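Local coordinates for protein beta-Lactamase/D-Alanine Carboxypeptidase (Pseudomonas syringae pv. tomato, PDB 5EVI) that probably hydrolyses the amide bond of beta-lactam antibiotics to give substituted beta-amino acids, as a class C (AmpC-type) serine beta-lactamase, at residues T74-T79 with S257-G262; E176-R181 with T191-P196; T270-W275 with A314-T319; E276-P281 with A289-A294. All coordinates share one frame; numbering follows the deposited sequence.

Contact 1 of 4, residues T74-T79 with S257-G262; sequences TATLAT and SDTRIG
Thr-259 pushes its methyl group against the flank of the helix that carries Ala-75, Thr-76 and Thr-79. The van der Waals contacts gather largely on this one carbon. CG2 of Thr-259 lies 3.5 Å from the backbone O of Ala-75 and equally close to the backbone N of Thr-76, so it sits against the helix backbone itself and not only against side chains. The CB of Ala-75 borders it at 4.1 Å. The side chain of Thr-79 meets it at about a right angle, its OG1 3.3 Å and its CG2 3.6 Å from Thr-259 CG2. A looser touch joins Thr-79 CG2 to the CB of Asp-258, whose carboxylate turns to a salt bridge with Arg-254.

The polar part is indirect. One water donates to both Thr-76 OG1 and Thr-259 OG1, 2.9 Å from each oxygen. Each hydroxyl also bonds to a backbone carbonyl, Thr-76 to Thr-72 O and Thr-259 to Leu-256 O. In Thr-259, OG1 stands between its own backbone N and carbonyl carbon (chi1 64°), which turns CG2 toward the helix. Thr-79 has the same torsion, and its OG1 reaches across to Ala-255 O, one turn before Thr-259.

From Asp-258 to Ile-261 the chain makes a type I turn, then enters strand 262-266. The contact thus packs this helix-to-strand turn on helix 70-83, the buried helix of the all-helical region in the serine beta-lactamase fold, at whose start the SxxK motif probably lies (Ser-68 and Lys-71).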
loop_
_atom_site.group_PDB
_atom_site.type_symbol
_atom_site.label_atom_id
_atom_site.label_comp_id
_atom_site.label_asym_id
_atom_site.label_seq_id
_atom_site.Cartn_x
_atom_site.Cartn_y
_atom_site.Cartn_z
ATOM N N THR D 74 5.893 0.206 4.242
ATOM C CA THR D 74 7.331 0.212 3.983
ATOM C C THR D 74 7.811 1.635 3.700
ATOM O O THR D 74 8.853 2.043 4.218
ATOM C CB THR D 74 7.709 -0.694 2.808
ATOM O OG1 THR D 74 7.548 -2.057 3.209
ATOM C CG2 THR D 74 9.147 -0.490 2.379
ATOM N N ALA D 75 7.073 2.356 2.850
ATOM C CA ALA D 75 7.411 3.728 2.503
ATOM C C ALA D 75 7.362 4.649 3.722
ATOM O O ALA D 75 8.246 5.465 3.916
ATOM C CB ALA D 75 6.504 4.233 1.387
ATOM N N THR D 76 6.352 4.487 4.566
ATOM C CA THR D 76 6.297 5.223 5.822
ATOM C C THR D 76 7.504 4.883 6.710
ATOM O O THR D 76 8.116 5.784 7.289
ATOM C CB THR D 76 4.967 5.005 6.540
ATOM O OG1 THR D 76 3.892 5.141 5.588
ATOM C CG2 THR D 76 4.820 6.018 7.677
ATOM N N LEU D 77 7.908 3.611 6.741
ATOM C CA LEU D 77 9.106 3.209 7.517
ATOM C C LEU D 77 10.333 3.977 7.024
ATOM O O LEU D 77 11.066 4.560 7.822
ATOM C CB LEU D 77 9.359 1.703 7.406
ATOM C CG LEU D 77 10.310 1.080 8.432
ATOM C CD1 LEU D 77 9.578 0.857 9.751
ATOM C CD2 LEU D 77 10.884 -0.232 7.908
ATOM N N ALA D 78 10.539 3.998 5.709
ATOM C CA ALA D 78 11.674 4.739 5.125
ATOM C C ALA D 78 11.617 6.261 5.394
ATOM O O ALA D 78 12.640 6.877 5.743
ATOM C CB ALA D 78 11.763 4.466 3.640
ATOM N N THR D 79 10.434 6.869 5.260
ATOM C CA THR D 79 10.309 8.311 5.538
ATOM C C THR D 79 10.351 8.633 7.038
ATOM O O THR D 79 10.644 9.766 7.414
ATOM C CB THR D 79 9.034 8.941 4.939
ATOM O OG1 THR D 79 7.878 8.369 5.551
ATOM C CG2 THR D 79 8.997 8.764 3.415
ATOM N N SER D 257 3.358 12.454 6.073
ATOM C CA SER D 257 3.169 13.478 5.041
ATOM C C SER D 257 4.133 13.286 3.859
ATOM O O SER D 257 3.736 13.405 2.681
ATOM C CB SER D 257 3.364 14.864 5.662
ATOM O OG SER D 257 3.130 15.876 4.713
ATOM N N ASP D 258 5.393 12.961 4.167
ATOM C CA ASP D 258 6.427 12.831 3.110
ATOM C C ASP D 258 6.200 11.659 2.132
ATOM O O ASP D 258 6.640 11.726 0.970
ATOM C CB ASP D 258 7.854 12.779 3.699
ATOM C CG ASP D 258 8.266 14.095 4.402
ATOM O OD1 ASP D 258 7.514 15.094 4.276
ATOM O OD2 ASP D 258 9.333 14.127 5.087
ATOM N N THR D 259 5.505 10.606 2.565
ATOM C CA THR D 259 5.118 9.534 1.639
ATOM C C THR D 259 4.143 10.015 0.549
ATOM O O THR D 259 4.136 9.432 -0.507
ATOM C CB THR D 259 4.526 8.279 2.325
ATOM O OG1 THR D 259 3.290 8.610 2.982
ATOM C CG2 THR D 259 5.523 7.661 3.332
ATOM N N ARG D 260 3.347 11.061 0.804
ATOM C CA ARG D 260 2.394 11.630 -0.205
ATOM C C ARG D 260 2.962 12.806 -1.008
ATOM O O ARG D 260 2.228 13.573 -1.619
ATOM C CB ARG D 260 1.046 11.989 0.432
ATOM C CG ARG D 260 0.391 10.851 1.213
ATOM C CD ARG D 260 -0.915 11.237 1.924
ATOM N NE ARG D 260 -0.935 12.581 2.507
ATOM C CZ ARG D 260 -0.582 12.923 3.745
ATOM N NH1 ARG D 260 -0.146 12.021 4.645
ATOM N NH2 ARG D 260 -0.652 14.212 4.097
ATOM N N ILE D 261 4.285 12.970 -0.962
ATOM C CA ILE D 261 5.011 13.804 -1.922
ATOM C C ILE D 261 4.994 13.193 -3.344
ATOM O O ILE D 261 5.352 12.033 -3.546
ATOM C CB ILE D 261 6.450 14.064 -1.421
ATOM C CG1 ILE D 261 6.402 14.979 -0.187
ATOM C CG2 ILE D 261 7.346 14.661 -2.509
ATOM C CD1 ILE D 261 7.733 15.069 0.549
ATOM N N GLY D 262 4.635 14.024 -4.322
ATOM C CA GLY D 262 4.513 13.604 -5.708
ATOM C C GLY D 262 5.819 13.784 -6.446
ATOM O O GLY D 262 6.313 14.922 -6.599
HETATM O O HOH W 1 1.783 6.861 4.685
#

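Contact 2 of 4, residues E176-R181 with T191-P196; sequences EAMQQR and TYVNVP
Gln-179 reaches from helix 174-186 to the backbone of Val-193 and Asn-194, in the loop that follows the helix. From CB the chain leaves with CG anti to the carbonyl carbon and then bends at chi2, which carries the amide to the loop. CG rests 4.0 Å from the CB of Val-193. CD lies beside the Tyr-192 to Val-193 peptide, close to its plane, 3.5 Å from Val-193 N. The tip oxygen does the binding: OE1 accepts the N-H of Asn-194 at 2.9 Å in a nearly straight bond (167°), in the carbonyl plane. Val-193 N is just as near, 2.9 Å from Gln-179 OE1, but its N-H points well aside (120°), so this second bond is weak. NE2 comes obliquely to the Tyr-192 ring, 3.5 Å from CD1, the amide and ring planes being 51° apart. Pro-196 CD lies over one face of this ring, toward its CD1-CE1 rim.

Beside the amide, Val-193 CG2 packs on the CB of Met-178, a selenomethionine whose end turns inward to helix 70-83. The arrangement is a helix side chain bound to its returning loop, on the outer side of the helical region of the beta-lactamase fold.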
loop_
_atom_site.group_PDB
_atom_site.type_symbol
_atom_site.label_atom_id
_atom_site.label_comp_id
_atom_site.label_asym_id
_atom_site.label_seq_id
_atom_site.Cartn_x
_atom_site.Cartn_y
_atom_site.Cartn_z
ATOM N N GLU D 176 10.979 -6.409 13.180
ATOM C CA GLU D 176 11.015 -5.605 14.422
ATOM C C GLU D 176 10.793 -4.109 14.153
ATOM O O GLU D 176 10.130 -3.436 14.935
ATOM C CB GLU D 176 12.333 -5.816 15.198
ATOM C CG GLU D 176 12.504 -4.889 16.405
ATOM C CD GLU D 176 13.623 -5.300 17.348
ATOM O OE1 GLU D 176 13.491 -6.359 18.007
ATOM O OE2 GLU D 176 14.617 -4.549 17.457
ATOM N N ALA D 177 11.345 -3.602 13.056
ATOM C CA ALA D 177 11.109 -2.209 12.640
ATOM C C ALA D 177 9.615 -1.930 12.413
ATOM O O ALA D 177 9.126 -0.872 12.787
ATOM C CB ALA D 177 11.913 -1.867 11.392
HETATM N N MSE D 178 8.890 -2.901 11.850
HETATM C CA MSE D 178 7.451 -2.731 11.595
HETATM C C MSE D 178 6.653 -3.039 12.821
HETATM O O MSE D 178 5.942 -2.174 13.328
HETATM C CB MSE D 178 6.985 -3.614 10.439
HETATM C CG MSE D 178 7.726 -3.275 9.163
HETATM SE SE MSE D 178 6.930 -1.724 8.234
HETATM C CE MSE D 178 5.841 -2.662 6.888
ATOM N N GLN D 179 6.790 -4.269 13.322
ATOM C CA GLN D 179 5.913 -4.803 14.371
ATOM C C GLN D 179 6.107 -4.154 15.739
ATOM O O GLN D 179 5.142 -4.003 16.474
ATOM C CB GLN D 179 6.119 -6.318 14.526
ATOM C CG GLN D 179 5.645 -7.159 13.349
ATOM C CD GLN D 179 4.309 -7.846 13.601
ATOM O OE1 GLN D 179 4.006 -8.863 12.981
ATOM N NE2 GLN D 179 3.502 -7.285 14.499
ATOM N N GLN D 180 7.349 -3.808 16.083
ATOM C CA GLN D 180 7.686 -3.263 17.399
ATOM C C GLN D 180 7.872 -1.748 17.435
ATOM O O GLN D 180 7.863 -1.168 18.525
ATOM C CB GLN D 180 8.969 -3.920 17.928
ATOM C CG GLN D 180 8.896 -5.431 18.056
ATOM C CD GLN D 180 7.696 -5.867 18.866
ATOM O OE1 GLN D 180 6.877 -6.654 18.397
ATOM N NE2 GLN D 180 7.562 -5.316 20.078
ATOM N N ARG D 181 8.061 -1.118 16.272
ATOM C CA ARG D 181 8.338 0.317 16.206
ATOM C C ARG D 181 7.265 1.112 15.455
ATOM O O ARG D 181 6.643 1.965 16.054
ATOM C CB ARG D 181 9.725 0.563 15.604
ATOM C CG ARG D 181 10.874 0.347 16.571
ATOM C CD ARG D 181 10.992 1.490 17.576
ATOM N NE ARG D 181 12.340 1.563 18.133
ATOM C CZ ARG D 181 12.852 0.731 19.047
ATOM N NH1 ARG D 181 14.105 0.923 19.456
ATOM N NH2 ARG D 181 12.145 -0.291 19.551
ATOM N N THR D 191 -2.226 -4.920 13.434
ATOM C CA THR D 191 -1.612 -4.974 12.116
ATOM C C THR D 191 -0.311 -5.758 12.263
ATOM O O THR D 191 0.488 -5.454 13.142
ATOM C CB THR D 191 -1.334 -3.552 11.595
ATOM O OG1 THR D 191 -2.570 -2.834 11.531
ATOM C CG2 THR D 191 -0.701 -3.574 10.210
ATOM N N TYR D 192 -0.106 -6.761 11.407
ATOM C CA TYR D 192 0.982 -7.733 11.581
ATOM C C TYR D 192 1.731 -8.048 10.284
ATOM O O TYR D 192 1.122 -8.219 9.230
ATOM C CB TYR D 192 0.429 -9.044 12.157
ATOM C CG TYR D 192 -0.332 -8.874 13.448
ATOM C CD1 TYR D 192 0.338 -8.747 14.665
ATOM C CD2 TYR D 192 -1.725 -8.832 13.460
ATOM C CE1 TYR D 192 -0.358 -8.590 15.855
ATOM C CE2 TYR D 192 -2.428 -8.670 14.645
ATOM C CZ TYR D 192 -1.739 -8.552 15.838
ATOM O OH TYR D 192 -2.431 -8.382 17.010
ATOM N N VAL D 193 3.058 -8.095 10.381
ATOM C CA VAL D 193 3.907 -8.764 9.395
ATOM C C VAL D 193 3.777 -10.288 9.552
ATOM O O VAL D 193 3.661 -11.008 8.556
ATOM C CB VAL D 193 5.383 -8.300 9.506
ATOM C CG1 VAL D 193 6.319 -9.206 8.715
ATOM C CG2 VAL D 193 5.514 -6.859 9.022
ATOM N N ASN D 194 3.809 -10.763 10.797
ATOM C CA ASN D 194 3.552 -12.167 11.128
ATOM C C ASN D 194 2.475 -12.273 12.201
ATOM O O ASN D 194 2.639 -11.739 13.299
ATOM C CB ASN D 194 4.832 -12.851 11.617
ATOM C CG ASN D 194 5.753 -13.259 10.481
ATOM O OD1 ASN D 194 5.314 -13.820 9.474
ATOM N ND2 ASN D 194 7.045 -12.999 10.649
ATOM N N VAL D 195 1.389 -12.980 11.886
ATOM C CA VAL D 195 0.229 -13.069 12.774
ATOM C C VAL D 195 0.552 -14.001 13.949
ATOM O O VAL D 195 0.970 -15.141 13.731
ATOM C CB VAL D 195 -1.031 -13.584 12.039
ATOM C CG1 VAL D 195 -2.218 -13.692 12.999
ATOM C CG2 VAL D 195 -1.367 -12.677 10.862
ATOM N N PRO D 196 0.361 -13.523 15.198
ATOM C CA PRO D 196 0.577 -14.411 16.349
ATOM C C PRO D 196 -0.446 -15.542 16.442
ATOM O O PRO D 196 -1.455 -15.533 15.736
ATOM C CB PRO D 196 0.436 -13.475 17.558
ATOM C CG PRO D 196 0.562 -12.095 17.026
ATOM C CD PRO D 196 0.054 -12.144 15.623
#

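Contact 3 of 4, residues T270-W275 with A314-T319; sequences TQDLAW and AWVNKT. With SO4 (sulfate ion), chain P.
With CG anti to the carbonyl carbon (chi1 -63°), Trp-275 swings its indole to Val-316 and Lys-318, while Lys-318 starts with CG anti to its N (chi1 -173°) and bends at chi2, so that CD comes near Ala-274. In the serine beta-lactamase fold, strand 315-321 is the sheet strand bordering the active site, and Lys-318 with Thr-319 probably belongs to its KTG motif. The Val-316 and Trp-275 side chains cross at about a right angle, and Val-316 CG1 touches Trp-275 from CB through CG and CD2 to CE3, nearest at CE3 (3.7 Å). Asn-317 O meets the same CE3 at the ring edge, close to its plane. Farther along, Lys-318 CB lies 3.9 Å from Trp-275 CZ3, and Lys-318 CD 3.5 Å from Ala-274 O. Phe-331 adds an edge-to-face partner to the indole.

The amine end of Lys-318 turns away from the indole into the pocket. NZ bonds to Thr-319 O, to Tyr-154 OH, and lies close to a sulfate ion, probably from the crystallisation liquor, that is also held by Ser-68 OG. Sulfate O2 sits 2.8 Å from Lys-318 NZ and 3.1 Å from Thr-319 OG1, which donates to it.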
loop_
_atom_site.group_PDB
_atom_site.type_symbol
_atom_site.label_atom_id
_atom_site.label_comp_id
_atom_site.label_asym_id
_atom_site.label_seq_id
_atom_site.Cartn_x
_atom_site.Cartn_y
_atom_site.Cartn_z
ATOM N N THR D 270 -0.262 10.809 -10.493
ATOM C CA THR D 270 0.950 11.311 -9.854
ATOM C C THR D 270 1.460 10.159 -8.987
ATOM O O THR D 270 0.683 9.593 -8.224
ATOM C CB THR D 270 0.652 12.576 -9.007
ATOM O OG1 THR D 270 0.351 13.672 -9.877
ATOM C CG2 THR D 270 1.844 12.965 -8.124
ATOM N N GLN D 271 2.744 9.804 -9.145
ATOM C CA GLN D 271 3.397 8.765 -8.327
ATOM C C GLN D 271 4.007 9.372 -7.064
ATOM O O GLN D 271 4.888 10.252 -7.155
ATOM C CB GLN D 271 4.509 8.053 -9.125
ATOM C CG GLN D 271 5.225 6.931 -8.366
ATOM C CD GLN D 271 4.306 5.754 -8.079
ATOM O OE1 GLN D 271 3.714 5.200 -8.999
ATOM N NE2 GLN D 271 4.157 5.391 -6.811
ATOM N N ASP D 272 3.579 8.880 -5.894
ATOM C CA ASP D 272 4.186 9.253 -4.606
ATOM C C ASP D 272 5.179 8.159 -4.186
ATOM O O ASP D 272 5.621 7.367 -5.042
ATOM C CB ASP D 272 3.093 9.489 -3.551
ATOM C CG ASP D 272 2.034 10.477 -4.005
ATOM O OD1 ASP D 272 2.163 11.060 -5.131
ATOM O OD2 ASP D 272 1.069 10.684 -3.226
ATOM N N LEU D 273 5.567 8.127 -2.917
ATOM C CA LEU D 273 6.346 7.015 -2.381
ATOM C C LEU D 273 5.380 5.892 -2.002
ATOM O O LEU D 273 4.710 5.942 -0.963
ATOM C CB LEU D 273 7.207 7.463 -1.195
ATOM C CG LEU D 273 8.509 6.673 -1.091
ATOM C CD1 LEU D 273 9.488 7.099 -2.170
ATOM C CD2 LEU D 273 9.146 6.801 0.278
ATOM N N ALA D 274 5.266 4.926 -2.905
ATOM C CA ALA D 274 4.274 3.840 -2.862
ATOM C C ALA D 274 2.818 4.324 -3.120
ATOM O O ALA D 274 2.133 3.762 -3.979
ATOM C CB ALA D 274 4.397 3.009 -1.585
ATOM N N TRP D 275 2.342 5.355 -2.413
ATOM C CA TRP D 275 1.043 5.955 -2.747
ATOM C C TRP D 275 0.988 6.461 -4.205
ATOM O O TRP D 275 2.010 6.811 -4.807
ATOM C CB TRP D 275 0.675 7.105 -1.804
ATOM C CG TRP D 275 0.481 6.755 -0.370
ATOM C CD1 TRP D 275 1.292 7.092 0.676
ATOM C CD2 TRP D 275 -0.621 6.052 0.195
ATOM N NE1 TRP D 275 0.765 6.623 1.859
ATOM C CE2 TRP D 275 -0.414 5.990 1.590
ATOM C CE3 TRP D 275 -1.783 5.476 -0.343
ATOM C CZ2 TRP D 275 -1.322 5.374 2.456
ATOM C CZ3 TRP D 275 -2.679 4.858 0.525
ATOM C CH2 TRP D 275 -2.429 4.792 1.897
ATOM N N ALA D 314 -6.135 16.004 -3.341
ATOM C CA ALA D 314 -5.911 14.893 -4.282
ATOM C C ALA D 314 -6.476 13.594 -3.749
ATOM O O ALA D 314 -6.309 13.289 -2.573
ATOM C CB ALA D 314 -4.427 14.702 -4.555
ATOM N N TRP D 315 -7.086 12.820 -4.639
ATOM C CA TRP D 315 -7.491 11.439 -4.356
ATOM C C TRP D 315 -6.260 10.529 -4.282
ATOM O O TRP D 315 -5.678 10.165 -5.302
ATOM C CB TRP D 315 -8.462 10.959 -5.440
ATOM C CG TRP D 315 -9.002 9.579 -5.280
ATOM C CD1 TRP D 315 -8.369 8.391 -5.565
ATOM C CD2 TRP D 315 -10.328 9.235 -4.866
ATOM N NE1 TRP D 315 -9.214 7.339 -5.319
ATOM C CE2 TRP D 315 -10.423 7.827 -4.888
ATOM C CE3 TRP D 315 -11.435 9.984 -4.449
ATOM C CZ2 TRP D 315 -11.588 7.146 -4.506
ATOM C CZ3 TRP D 315 -12.603 9.310 -4.064
ATOM C CH2 TRP D 315 -12.670 7.902 -4.099
ATOM N N VAL D 316 -5.875 10.154 -3.070
ATOM C CA VAL D 316 -4.704 9.321 -2.858
ATOM C C VAL D 316 -5.191 7.906 -2.602
ATOM O O VAL D 316 -6.056 7.678 -1.740
ATOM C CB VAL D 316 -3.863 9.793 -1.661
ATOM C CG1 VAL D 316 -2.599 8.932 -1.520
ATOM C CG2 VAL D 316 -3.535 11.274 -1.798
ATOM N N ASN D 317 -4.637 6.955 -3.348
ATOM C CA ASN D 317 -5.078 5.577 -3.238
ATOM C C ASN D 317 -3.974 4.540 -3.368
ATOM O O ASN D 317 -2.881 4.839 -3.827
ATOM C CB ASN D 317 -6.232 5.285 -4.227
ATOM C CG ASN D 317 -5.795 5.241 -5.684
ATOM O OD1 ASN D 317 -4.633 5.482 -6.035
ATOM N ND2 ASN D 317 -6.728 4.892 -6.542
ATOM N N LYS D 318 -4.289 3.313 -2.941
ATOM C CA LYS D 318 -3.459 2.162 -3.224
ATOM C C LYS D 318 -4.321 0.900 -3.307
ATOM O O LYS D 318 -5.112 0.619 -2.387
ATOM C CB LYS D 318 -2.373 2.019 -2.154
ATOM C CG LYS D 318 -1.315 0.954 -2.406
ATOM C CD LYS D 318 -0.357 1.322 -3.539
ATOM C CE LYS D 318 0.412 0.107 -4.037
ATOM N NZ LYS D 318 -0.289 -0.680 -5.095
ATOM N N THR D 319 -4.175 0.173 -4.414
ATOM C CA THR D 319 -4.724 -1.160 -4.540
ATOM C C THR D 319 -3.752 -2.154 -3.914
ATOM O O THR D 319 -2.545 -1.895 -3.804
ATOM C CB THR D 319 -4.997 -1.559 -6.002
ATOM O OG1 THR D 319 -3.823 -1.361 -6.805
ATOM C CG2 THR D 319 -6.115 -0.753 -6.585
HETATM S S SO4 P . -1.435 -4.129 -7.054
HETATM O O1 SO4 P . -1.642 -4.407 -8.490
HETATM O O2 SO4 P . -1.028 -2.718 -6.866
HETATM O O3 SO4 P . -0.348 -5.005 -6.579
HETATM O O4 SO4 P . -2.672 -4.367 -6.275
#

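Contact 4 of 4, residues E276-P281 with A289-A294; sequences EQYPTP and AGNASA
Tyr-278 aims its hydroxyl at Gly-290, at the C-terminal end of helix 284-290, and these two with Asn-291 bury most of the surface here. The contact packs strand 276-278 of the central antiparallel sheet of the beta-lactamase fold on that helix end, so that the short connection between them folds back on its own strand. The ring of Tyr-278 stands with CG anti to the carbonyl carbon (chi1 -56°), which throws OH across to the helix end. Gly-290 CA, which bears no side chain, meets the ring at its edge, near the ring plane, and Tyr-278 OH lies against it, 3.2 Å from Gly-290 CA and 3.3 Å from Gly-290 C. Tyr-278 OH is also 3.5 Å from Gly-290 O, at an angle too poor for a hydrogen bond. Val-286 and Leu-287 of the same helix also pack against the tyrosine.

The amide of Asn-291 stays near the hydroxyl without bonding to it; its OD1 makes a weak hydrogen bond to Asn-317 ND2 in the adjacent strand. Glu-276 passes near the helix end without a bond to it; its carboxylate is engaged by Arg-152 in a salt bridge through OE2. Asn-291 OD1 remains 4.0 Å from Tyr-278 OH, and Glu-276 OE1 4.2 Å from Gly-290 O.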
loop_
_atom_site.group_PDB
_atom_site.type_symbol
_atom_site.label_atom_id
_atom_site.label_comp_id
_atom_site.label_asym_id
_atom_site.label_seq_id
_atom_site.Cartn_x
_atom_site.Cartn_y
_atom_site.Cartn_z
ATOM N N GLU D 276 -0.220 6.441 -4.759
ATOM C CA GLU D 276 -0.549 7.003 -6.060
ATOM C C GLU D 276 -1.696 7.973 -5.866
ATOM O O GLU D 276 -2.590 7.707 -5.043
ATOM C CB GLU D 276 -0.951 5.869 -7.016
ATOM C CG GLU D 276 0.151 4.821 -7.121
ATOM C CD GLU D 276 -0.103 3.710 -8.120
ATOM O OE1 GLU D 276 -1.148 3.700 -8.822
ATOM O OE2 GLU D 276 0.767 2.814 -8.187
ATOM N N GLN D 277 -1.683 9.098 -6.596
ATOM C CA GLN D 277 -2.739 10.116 -6.419
ATOM C C GLN D 277 -3.170 10.786 -7.704
ATOM O O GLN D 277 -2.480 10.728 -8.725
ATOM C CB GLN D 277 -2.309 11.195 -5.404
ATOM C CG GLN D 277 -1.268 12.178 -5.929
ATOM C CD GLN D 277 -0.759 13.185 -4.904
ATOM O OE1 GLN D 277 -0.619 14.396 -5.206
ATOM N NE2 GLN D 277 -0.421 12.708 -3.733
ATOM N N TYR D 278 -4.311 11.460 -7.621
ATOM C CA TYR D 278 -4.941 12.105 -8.768
ATOM C C TYR D 278 -5.413 13.492 -8.334
ATOM O O TYR D 278 -6.102 13.622 -7.317
ATOM C CB TYR D 278 -6.119 11.269 -9.286
ATOM C CG TYR D 278 -5.720 9.854 -9.637
ATOM C CD1 TYR D 278 -5.346 9.520 -10.929
ATOM C CD2 TYR D 278 -5.683 8.842 -8.661
ATOM C CE1 TYR D 278 -4.957 8.233 -11.261
ATOM C CE2 TYR D 278 -5.278 7.553 -8.978
ATOM C CZ TYR D 278 -4.917 7.248 -10.282
ATOM O OH TYR D 278 -4.507 5.975 -10.628
ATOM N N PRO D 279 -5.039 14.530 -9.097
ATOM C CA PRO D 279 -5.430 15.869 -8.716
ATOM C C PRO D 279 -6.898 16.169 -9.011
ATOM O O PRO D 279 -7.466 15.665 -9.975
ATOM C CB PRO D 279 -4.515 16.759 -9.563
ATOM C CG PRO D 279 -4.273 15.956 -10.793
ATOM C CD PRO D 279 -4.177 14.535 -10.299
ATOM N N THR D 280 -7.486 16.986 -8.151
ATOM C CA THR D 280 -8.837 17.506 -8.340
ATOM C C THR D 280 -8.876 18.321 -9.647
ATOM O O THR D 280 -7.861 18.932 -10.017
ATOM C CB THR D 280 -9.218 18.409 -7.139
ATOM O OG1 THR D 280 -10.622 18.683 -7.135
ATOM C CG2 THR D 280 -8.443 19.735 -7.163
ATOM N N PRO D 281 -10.020 18.316 -10.368
ATOM C CA PRO D 281 -11.242 17.529 -10.153
ATOM C C PRO D 281 -11.097 16.044 -10.521
ATOM O O PRO D 281 -10.493 15.699 -11.550
ATOM C CB PRO D 281 -12.279 18.219 -11.053
ATOM C CG PRO D 281 -11.478 18.965 -12.067
ATOM C CD PRO D 281 -10.231 19.386 -11.360
ATOM N N ALA D 289 -8.508 4.065 -15.254
ATOM C CA ALA D 289 -7.372 3.903 -16.163
ATOM C C ALA D 289 -6.076 3.795 -15.388
ATOM O O ALA D 289 -5.220 2.961 -15.699
ATOM C CB ALA D 289 -7.286 5.059 -17.157
ATOM N N GLY D 290 -5.951 4.635 -14.361
ATOM C CA GLY D 290 -4.777 4.658 -13.533
ATOM C C GLY D 290 -4.559 3.412 -12.697
ATOM O O GLY D 290 -3.432 3.117 -12.337
ATOM N N ASN D 291 -5.637 2.704 -12.384
ATOM C CA ASN D 291 -5.602 1.455 -11.603
ATOM C C ASN D 291 -5.740 0.170 -12.427
ATOM O O ASN D 291 -5.837 -0.920 -11.863
ATOM C CB ASN D 291 -6.715 1.506 -10.553
ATOM C CG ASN D 291 -6.401 2.442 -9.410
ATOM O OD1 ASN D 291 -7.163 3.373 -9.123
ATOM N ND2 ASN D 291 -5.281 2.197 -8.732
ATOM N N ALA D 292 -5.749 0.295 -13.751
ATOM C CA ALA D 292 -5.784 -0.848 -14.669
ATOM C C ALA D 292 -4.521 -1.691 -14.548
ATOM O O ALA D 292 -3.471 -1.164 -14.213
ATOM C CB ALA D 292 -5.918 -0.338 -16.101
ATOM N N SER D 293 -4.612 -2.991 -14.836
ATOM C CA SER D 293 -3.404 -3.854 -14.868
ATOM C C SER D 293 -2.427 -3.486 -16.006
ATOM O O SER D 293 -1.217 -3.753 -15.911
ATOM C CB SER D 293 -3.767 -5.347 -14.905
ATOM O OG SER D 293 -3.774 -5.885 -13.595
ATOM N N ALA D 294 -2.926 -2.831 -17.054
ATOM C CA ALA D 294 -2.052 -2.213 -18.049
ATOM C C ALA D 294 -0.921 -1.388 -17.388
ATOM O O ALA D 294 0.213 -1.375 -17.874
ATOM C CB ALA D 294 -2.865 -1.347 -19.005
#

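How the contacts relate
Contacts 1, 3 and 4 are buried, whereas contact 2 is partly exposed, at the outer side of the helical region. Contacts 3 and 4 share the sheet: strand 276-278 lies between 269-271 and 315-321, and contact 4 is nested in the loop that contact 3 closes. Contact 1 meets contact 3 where Thr-259 O faces Leu-273 N at 3.1 Å, a probable hydrogen bond, and meets contact 2 through Leu-77 packing on helix 174-186. Chemistry follows place: contact 2 alone has direct hydrogen bonds between its segments, contact 1 relies on packing and a water, contact 3 sets a packed indole beside the lysine and sulfate pocket, and contact 4 is close packing without bonds.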